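Local coordinates for F-actin-capping protein subunit alpha (Dictyostelium discoideum, PDB 4AKR) that caps the fast-growing barbed ends of actin filaments independently of calcium, blocking subunit exchange there without severing the filaments, at residues S46-S58 with I68-L80. Sequence-based numbering, arbitrary orientation.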
ATOM      1  N   SER A  46      -7.740   8.873 -21.815  1.00 25.90           N
ATOM      2  CA  SER A  46      -7.603   7.430 -21.720  1.00 26.34           C
ATOM      3  C   SER A  46      -7.157   7.012 -20.312  1.00 26.31           C
ATOM      4  O   SER A  46      -7.612   5.997 -19.783  1.00 26.96           O
ATOM      5  CB  SER A  46      -6.589   6.948 -22.762  1.00 29.00           C
ATOM      6  OG  SER A  46      -6.257   5.579 -22.577  1.00 33.62           O
ATOM      7  N   THR A  47      -6.280   7.811 -19.712  1.00 24.63           N
ATOM      8  CA  THR A  47      -5.745   7.541 -18.387  1.00 23.74           C
ATOM      9  C   THR A  47      -6.801   7.628 -17.286  1.00 23.73           C
ATOM     10  O   THR A  47      -6.987   6.677 -16.516  1.00 22.28           O
ATOM     11  CB  THR A  47      -4.592   8.518 -18.071  1.00 24.99           C
ATOM     12  OG1 THR A  47      -3.525   8.312 -19.008  1.00 27.44           O
ATOM     13  CG2 THR A  47      -4.073   8.307 -16.663  1.00 23.61           C
ATOM     14  N   PHE A  48      -7.484   8.766 -17.200  1.00 22.22           N
ATOM     15  CA  PHE A  48      -8.524   8.943 -16.191  1.00 22.19           C
ATOM     16  C   PHE A  48      -9.644   7.913 -16.389  1.00 21.94           C
ATOM     17  O   PHE A  48     -10.160   7.339 -15.422  1.00 21.53           O
ATOM     18  CB  PHE A  48      -9.093  10.362 -16.260  1.00 21.17           C
ATOM     19  CG  PHE A  48      -8.179  11.415 -15.695  1.00 19.64           C
ATOM     20  CD1 PHE A  48      -6.861  11.516 -16.118  1.00 22.18           C
ATOM     21  CD2 PHE A  48      -8.654  12.332 -14.763  1.00 21.05           C
ATOM     22  CE1 PHE A  48      -6.024  12.520 -15.618  1.00 22.65           C
ATOM     23  CE2 PHE A  48      -7.830  13.336 -14.259  1.00 21.97           C
ATOM     24  CZ  PHE A  48      -6.509  13.431 -14.688  1.00 21.43           C
ATOM     25  N   ARG A  49     -10.013   7.680 -17.643  1.00 20.35           N
ATOM     26  CA  ARG A  49     -11.050   6.703 -17.967  1.00 21.52           C
ATOM     27  C   ARG A  49     -10.723   5.309 -17.404  1.00 20.14           C
ATOM     28  O   ARG A  49     -11.601   4.610 -16.878  1.00 18.42           O
ATOM     29  CB  ARG A  49     -11.220   6.640 -19.488  1.00 23.20           C
ATOM     30  CG  ARG A  49     -11.991   5.445 -20.001  1.00 24.38           C
ATOM     31  CD  ARG A  49     -12.307   5.618 -21.476  1.00 26.67           C
ATOM     32  NE  ARG A  49     -12.790   4.382 -22.076  1.00 30.19           N
ATOM     33  CZ  ARG A  49     -11.998   3.438 -22.570  1.00 32.41           C
ATOM     34  NH1 ARG A  49     -10.681   3.596 -22.538  1.00 34.21           N
ATOM     35  NH2 ARG A  49     -12.518   2.336 -23.095  1.00 30.92           N
ATOM     36  N   GLU A  50      -9.456   4.914 -17.517  1.00 19.51           N
ATOM     37  CA  GLU A  50      -8.997   3.613 -17.024  1.00 18.55           C
ATOM     38  C   GLU A  50      -9.176   3.511 -15.508  1.00 17.69           C
ATOM     39  O   GLU A  50      -9.631   2.492 -14.997  1.00 16.51           O
ATOM     40  CB  GLU A  50      -7.530   3.409 -17.408  1.00 17.40           C
ATOM     41  CG  GLU A  50      -6.843   2.202 -16.781  1.00 22.69           C
ATOM     42  CD  GLU A  50      -7.564   0.885 -17.039  1.00 22.61           C
ATOM     43  OE1 GLU A  50      -8.173   0.740 -18.118  1.00 23.42           O
ATOM     44  OE2 GLU A  50      -7.505  -0.010 -16.163  1.00 23.10           O
ATOM     45  N   TYR A  51      -8.820   4.579 -14.801  1.00 18.04           N
ATOM     46  CA  TYR A  51      -8.965   4.633 -13.350  1.00 17.67           C
ATOM     47  C   TYR A  51     -10.446   4.615 -12.956  1.00 18.58           C
ATOM     48  O   TYR A  51     -10.891   3.739 -12.209  1.00 19.19           O
ATOM     49  CB  TYR A  51      -8.325   5.913 -12.800  1.00 18.22           C
ATOM     50  CG  TYR A  51      -8.449   6.065 -11.301  1.00 17.45           C
ATOM     51  CD1 TYR A  51      -7.539   5.449 -10.437  1.00 18.38           C
ATOM     52  CD2 TYR A  51      -9.497   6.794 -10.743  1.00 17.94           C
ATOM     53  CE1 TYR A  51      -7.673   5.557  -9.060  1.00 18.67           C
ATOM     54  CE2 TYR A  51      -9.643   6.908  -9.369  1.00 18.54           C
ATOM     55  CZ  TYR A  51      -8.729   6.291  -8.533  1.00 19.19           C
ATOM     56  OH  TYR A  51      -8.856   6.432  -7.173  1.00 21.54           O
ATOM     57  N   ASN A  52     -11.202   5.588 -13.462  1.00 17.70           N
ATOM     58  CA  ASN A  52     -12.619   5.693 -13.138  1.00 19.54           C
ATOM     59  C   ASN A  52     -13.369   4.383 -13.318  1.00 20.31           C
ATOM     60  O   ASN A  52     -14.074   3.934 -12.414  1.00 20.96           O
ATOM     61  CB  ASN A  52     -13.305   6.765 -13.988  1.00 18.95           C
ATOM     62  CG  ASN A  52     -12.864   8.163 -13.635  1.00 18.27           C
ATOM     63  OD1 ASN A  52     -12.576   8.461 -12.474  1.00 19.50           O
ATOM     64  ND2 ASN A  52     -12.828   9.040 -14.632  1.00 16.31           N
ATOM     65  N   THR A  53     -13.211   3.770 -14.485  1.00 19.99           N
ATOM     66  CA  THR A  53     -13.912   2.527 -14.771  1.00 20.49           C
ATOM     67  C   THR A  53     -13.413   1.312 -13.995  1.00 18.08           C
ATOM     68  O   THR A  53     -14.212   0.464 -13.618  1.00 19.13           O
ATOM     69  CB  THR A  53     -13.891   2.215 -16.284  1.00 20.68           C
ATOM     70  OG1 THR A  53     -12.549   2.303 -16.769  1.00 23.08           O
ATOM     71  CG2 THR A  53     -14.759   3.206 -17.048  1.00 20.35           C
ATOM     72  N   SER A  54     -12.111   1.215 -13.746  1.00 18.26           N
ATOM     73  CA  SER A  54     -11.602   0.063 -13.007  1.00 18.12           C
ATOM     74  C   SER A  54     -11.920   0.182 -11.522  1.00 16.05           C
ATOM     75  O   SER A  54     -12.023  -0.821 -10.825  1.00 17.39           O
ATOM     76  CB  SER A  54     -10.094  -0.113 -13.236  1.00 20.96           C
ATOM     77  OG  SER A  54      -9.377   1.070 -12.954  1.00 25.03           O
ATOM     78  N   GLN A  55     -12.083   1.410 -11.046  1.00 14.81           N
ATOM     79  CA  GLN A  55     -12.438   1.664  -9.650  1.00 13.89           C
ATOM     80  C   GLN A  55     -13.953   1.555  -9.511  1.00 13.97           C
ATOM     81  O   GLN A  55     -14.482   1.446  -8.399  1.00 11.96           O
ATOM     82  CB  GLN A  55     -12.024   3.074  -9.237  1.00 14.78           C
ATOM     83  CG  GLN A  55     -10.549   3.249  -8.993  1.00 19.30           C
ATOM     84  CD  GLN A  55     -10.104   2.611  -7.692  1.00 19.65           C
ATOM     85  OE1 GLN A  55     -10.685   2.864  -6.634  1.00 19.38           O
ATOM     86  NE2 GLN A  55      -9.064   1.788  -7.763  1.00 19.00           N
ATOM     87  N   MET A  56     -14.647   1.585 -10.650  1.00 12.14           N
ATOM     88  CA  MET A  56     -16.099   1.526 -10.657  1.00 12.52           C
ATOM     89  C   MET A  56     -16.643   2.632  -9.744  1.00 12.56           C
ATOM     90  O   MET A  56     -17.381   2.376  -8.792  1.00 11.91           O
ATOM     91  CB  MET A  56     -16.597   0.157 -10.181  1.00 14.94           C
ATOM     92  CG  MET A  56     -16.016  -1.034 -10.951  1.00 15.70           C
ATOM     93  SD  MET A  56     -17.043  -2.521 -10.866  1.00 18.60           S
ATOM     94  CE  MET A  56     -16.777  -3.063  -9.213  1.00 18.09           C
ATOM     95  N   VAL A  57     -16.247   3.866 -10.041  1.00 11.11           N
ATOM     96  CA  VAL A  57     -16.700   5.018  -9.280  1.00 11.47           C
ATOM     97  C   VAL A  57     -18.228   5.158  -9.415  1.00 12.57           C
ATOM     98  O   VAL A  57     -18.827   4.670 -10.367  1.00 10.51           O
ATOM     99  CB  VAL A  57     -16.014   6.318  -9.783  1.00 12.48           C
ATOM    100  CG1 VAL A  57     -14.497   6.231  -9.566  1.00  6.23           C
ATOM    101  CG2 VAL A  57     -16.335   6.543 -11.270  1.00  8.24           C
ATOM    102  N   SER A  58     -18.849   5.812  -8.443  1.00 14.57           N
ATOM    103  CA  SER A  58     -20.294   6.015  -8.453  1.00 16.30           C
ATOM    104  C   SER A  58     -20.609   7.462  -8.807  1.00 17.29           C
ATOM    105  O   SER A  58     -19.788   8.359  -8.608  1.00 17.16           O
ATOM    106  CB  SER A  58     -20.889   5.683  -7.088  1.00 15.26           C
ATOM    107  OG  SER A  58     -20.453   6.618  -6.121  1.00 17.97           O
ATOM    108  N   ILE A  68     -19.978   3.700 -12.885  1.00 16.72           N
ATOM    109  CA  ILE A  68     -19.256   3.917 -14.133  1.00 18.76           C
ATOM    110  C   ILE A  68     -18.319   2.707 -14.238  1.00 20.59           C
ATOM    111  O   ILE A  68     -17.340   2.608 -13.489  1.00 20.27           O
ATOM    112  CB  ILE A  68     -18.402   5.205 -14.094  1.00 18.91           C
ATOM    113  CG1 ILE A  68     -19.302   6.439 -13.937  1.00 15.73           C
ATOM    114  CG2 ILE A  68     -17.553   5.297 -15.355  1.00 19.58           C
ATOM    115  CD1 ILE A  68     -20.334   6.601 -15.030  1.00 16.75           C
ATOM    116  N   THR A  69     -18.627   1.790 -15.153  1.00 20.28           N
ATOM    117  CA  THR A  69     -17.826   0.577 -15.328  1.00 21.16           C
ATOM    118  C   THR A  69     -17.552   0.297 -16.796  1.00 21.07           C
ATOM    119  O   THR A  69     -18.151   0.915 -17.671  1.00 21.83           O
ATOM    120  CB  THR A  69     -18.555  -0.651 -14.777  1.00 21.44           C
ATOM    121  OG1 THR A  69     -19.595  -1.029 -15.693  1.00 21.61           O
ATOM    122  CG2 THR A  69     -19.169  -0.340 -13.410  1.00 19.38           C
ATOM    123  N   LYS A  70     -16.652  -0.644 -17.064  1.00 20.99           N
ATOM    124  CA  LYS A  70     -16.330  -0.993 -18.444  1.00 21.73           C
ATOM    125  C   LYS A  70     -17.446  -1.855 -19.002  1.00 21.99           C
ATOM    126  O   LYS A  70     -17.697  -1.848 -20.203  1.00 22.04           O
ATOM    127  CB  LYS A  70     -15.016  -1.767 -18.532  1.00 22.98           C
ATOM    128  CG  LYS A  70     -13.785  -1.001 -18.063  1.00 26.18           C
ATOM    129  CD  LYS A  70     -12.527  -1.865 -18.176  1.00 28.31           C
ATOM    130  CE  LYS A  70     -11.319  -1.217 -17.496  1.00 30.31           C
ATOM    131  NZ  LYS A  70     -10.104  -2.084 -17.602  1.00 33.33           N
ATOM    132  N   GLU A  71     -18.119  -2.598 -18.129  1.00 21.91           N
ATOM    133  CA  GLU A  71     -19.203  -3.461 -18.577  1.00 24.40           C
ATOM    134  C   GLU A  71     -20.438  -2.673 -18.997  1.00 24.49           C
ATOM    135  O   GLU A  71     -21.281  -3.189 -19.726  1.00 25.44           O
ATOM    136  CB  GLU A  71     -19.592  -4.468 -17.499  1.00 26.06           C
ATOM    137  CG  GLU A  71     -20.649  -5.457 -17.986  1.00 29.79           C
ATOM    138  CD  GLU A  71     -20.185  -6.270 -19.185  1.00 31.71           C
ATOM    139  OE1 GLU A  71     -18.958  -6.452 -19.354  1.00 34.10           O
ATOM    140  OE2 GLU A  71     -21.047  -6.737 -19.956  1.00 31.49           O
ATOM    141  N   GLY A  72     -20.547  -1.433 -18.536  1.00 23.99           N
ATOM    142  CA  GLY A  72     -21.690  -0.617 -18.906  1.00 23.97           C
ATOM    143  C   GLY A  72     -21.303   0.441 -19.924  1.00 25.83           C
ATOM    144  O   GLY A  72     -22.127   1.262 -20.334  1.00 25.91           O
ATOM    145  N   GLU A  73     -20.036   0.421 -20.328  1.00 24.57           N
ATOM    146  CA  GLU A  73     -19.511   1.381 -21.291  1.00 25.57           C
ATOM    147  C   GLU A  73     -20.071   1.146 -22.700  1.00 25.29           C
ATOM    148  O   GLU A  73     -19.890   0.082 -23.277  1.00 23.45           O
ATOM    149  CB  GLU A  73     -17.977   1.298 -21.302  1.00 26.41           C
ATOM    150  CG  GLU A  73     -17.286   2.347 -22.154  1.00 28.32           C
ATOM    151  CD  GLU A  73     -15.789   2.423 -21.880  1.00 29.74           C
ATOM    152  OE1 GLU A  73     -15.410   2.769 -20.745  1.00 30.94           O
ATOM    153  OE2 GLU A  73     -14.990   2.140 -22.795  1.00 29.86           O
ATOM    154  N   ILE A  74     -20.762   2.144 -23.240  1.00 26.25           N
ATOM    155  CA  ILE A  74     -21.339   2.046 -24.578  1.00 27.52           C
ATOM    156  C   ILE A  74     -20.408   2.769 -25.540  1.00 27.83           C
ATOM    157  O   ILE A  74     -20.166   2.326 -26.662  1.00 27.43           O
ATOM    158  CB  ILE A  74     -22.724   2.723 -24.645  1.00 27.87           C
ATOM    159  CG1 ILE A  74     -23.666   2.095 -23.617  1.00 28.08           C
ATOM    160  CG2 ILE A  74     -23.299   2.577 -26.040  1.00 27.67           C
ATOM    161  CD1 ILE A  74     -25.000   2.807 -23.487  1.00 27.70           C
ATOM    162  N   SER A  75     -19.896   3.896 -25.066  1.00 29.11           N
ATOM    163  CA  SER A  75     -18.973   4.745 -25.802  1.00 29.23           C
ATOM    164  C   SER A  75     -17.899   5.153 -24.800  1.00 29.47           C
ATOM    165  O   SER A  75     -18.000   4.827 -23.613  1.00 29.66           O
ATOM    166  CB  SER A  75     -19.707   5.982 -26.314  1.00 29.98           C
ATOM    167  OG  SER A  75     -18.813   7.043 -26.591  1.00 33.44           O
ATOM    168  N   ASN A  76     -16.883   5.868 -25.266  1.00 29.09           N
ATOM    169  CA  ASN A  76     -15.799   6.306 -24.395  1.00 29.94           C
ATOM    170  C   ASN A  76     -16.301   7.198 -23.252  1.00 29.50           C
ATOM    171  O   ASN A  76     -15.634   7.344 -22.221  1.00 27.98           O
ATOM    172  CB  ASN A  76     -14.754   7.055 -25.222  1.00 32.55           C
ATOM    173  CG  ASN A  76     -13.389   7.072 -24.566  1.00 35.76           C
ATOM    174  OD1 ASN A  76     -13.178   7.736 -23.545  1.00 37.91           O
ATOM    175  ND2 ASN A  76     -12.450   6.331 -25.148  1.00 37.08           N
ATOM    176  N   ASN A  77     -17.476   7.789 -23.431  1.00 28.30           N
ATOM    177  CA  ASN A  77     -18.041   8.659 -22.409  1.00 29.00           C
ATOM    178  C   ASN A  77     -19.512   8.381 -22.132  1.00 28.05           C
ATOM    179  O   ASN A  77     -20.217   9.225 -21.577  1.00 28.86           O
ATOM    180  CB  ASN A  77     -17.871  10.120 -22.820  1.00 30.74           C
ATOM    181  CG  ASN A  77     -16.435  10.464 -23.109  1.00 34.56           C
ATOM    182  OD1 ASN A  77     -15.858   9.983 -24.089  1.00 36.25           O
ATOM    183  ND2 ASN A  77     -15.833  11.283 -22.249  1.00 34.62           N
ATOM    184  N   GLU A  78     -19.979   7.201 -22.512  1.00 26.01           N
ATOM    185  CA  GLU A  78     -21.373   6.865 -22.284  1.00 26.90           C
ATOM    186  C   GLU A  78     -21.501   5.552 -21.539  1.00 25.24           C
ATOM    187  O   GLU A  78     -20.920   4.538 -21.927  1.00 26.92           O
ATOM    188  CB  GLU A  78     -22.131   6.806 -23.607  1.00 27.05           C
ATOM    189  CG  GLU A  78     -22.224   8.147 -24.312  1.00 28.43           C
ATOM    190  CD  GLU A  78     -22.911   8.033 -25.658  1.00 31.05           C
ATOM    191  OE1 GLU A  78     -22.498   7.169 -26.463  1.00 31.65           O
ATOM    192  OE2 GLU A  78     -23.862   8.800 -25.914  1.00 31.56           O
ATOM    193  N   TYR A  79     -22.280   5.583 -20.468  1.00 23.32           N
ATOM    194  CA  TYR A  79     -22.474   4.416 -19.628  1.00 21.23           C
ATOM    195  C   TYR A  79     -23.949   4.109 -19.432  1.00 21.05           C
ATOM    196  O   TYR A  79     -24.758   4.998 -19.156  1.00 21.62           O
ATOM    197  CB  TYR A  79     -21.752   4.650 -18.299  1.00 17.95           C
ATOM    198  CG  TYR A  79     -20.260   4.785 -18.515  1.00 16.97           C
ATOM    199  CD1 TYR A  79     -19.694   6.010 -18.895  1.00 16.97           C
ATOM    200  CD2 TYR A  79     -19.435   3.660 -18.497  1.00 17.19           C
ATOM    201  CE1 TYR A  79     -18.344   6.103 -19.269  1.00 16.15           C
ATOM    202  CE2 TYR A  79     -18.088   3.740 -18.862  1.00 17.43           C
ATOM    203  CZ  TYR A  79     -17.554   4.959 -19.254  1.00 17.69           C
ATOM    204  OH  TYR A  79     -16.246   5.006 -19.677  1.00 18.12           O
ATOM    205  N   LEU A  80     -24.280   2.833 -19.605  1.00 20.05           N
ATOM    206  CA  LEU A  80     -25.638   2.336 -19.481  1.00 19.76           C
ATOM    207  C   LEU A  80     -26.009   2.055 -18.033  1.00 20.63           C
ATOM    208  O   LEU A  80     -25.210   1.527 -17.255  1.00 20.85           O
ATOM    209  CB  LEU A  80     -25.791   1.054 -20.306  1.00 18.01           C
ATOM    210  CG  LEU A  80     -27.184   0.416 -20.370  1.00 19.70           C
ATOM    211  CD1 LEU A  80     -28.139   1.331 -21.132  1.00 18.81           C
ATOM    212  CD2 LEU A  80     -27.101  -0.931 -21.069  1.00 16.52           C
TER
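With CG anti to the backbone N in both Arg49 (chi1 165°) and Glu73, two extended side chains reach across from helix and strand and meet nearly at right angles. Arginine suits this place by its length and its several N-H groups: NH2 forms a nearly straight salt-bridge bond to Glu73 OE2, though its modelled length of 2.5 Å is doubtfully short, while NE adds only weak ones. The guanidinium and carboxylate planes are turned 47° apart, and OE2 sits at the guanidinium edge, near its plane. Asn76, second residue of the type I turn from Ser75 to Glu78, sets ND2 above one guanidinium face, toward its rim, and OD1 3.1 Å from Arg49 CD. Replacing Arg49 with alanine would probably leave the Glu73 carboxylate without its charged mate and Asn76 without the group it lies against. One helical turn on, with Thr53 OG1 turned back toward Arg49 O (chi1 51°), Thr53 CG2 faces Ile68 CG2 at 3.9 Å and comes obliquely against the hydroxyl end of Tyr79, while the aliphatic part of Lys70 passes Thr53 CB; beyond, Lys70 NZ makes a weak salt bridge to Glu50 OE1 (3.5 Å). Met56, with positive phi, closes the helix in a Schellman motif, and its CA lies 3.3 Å from Ile68 O in a C-H...O contact. Val57 O then accepts a straight bond from Ile68 N, and branched Val57 and Ile68 pack CG2 against CB. The contact thus ties the end of helix 44-55 to the chain following hairpin 58-67, with helix 4-16 touching Glu50 through Leu16, strand 86-91 meeting Val57 and Ile68 through Tyr90, and strand 163-175 lying against Met56.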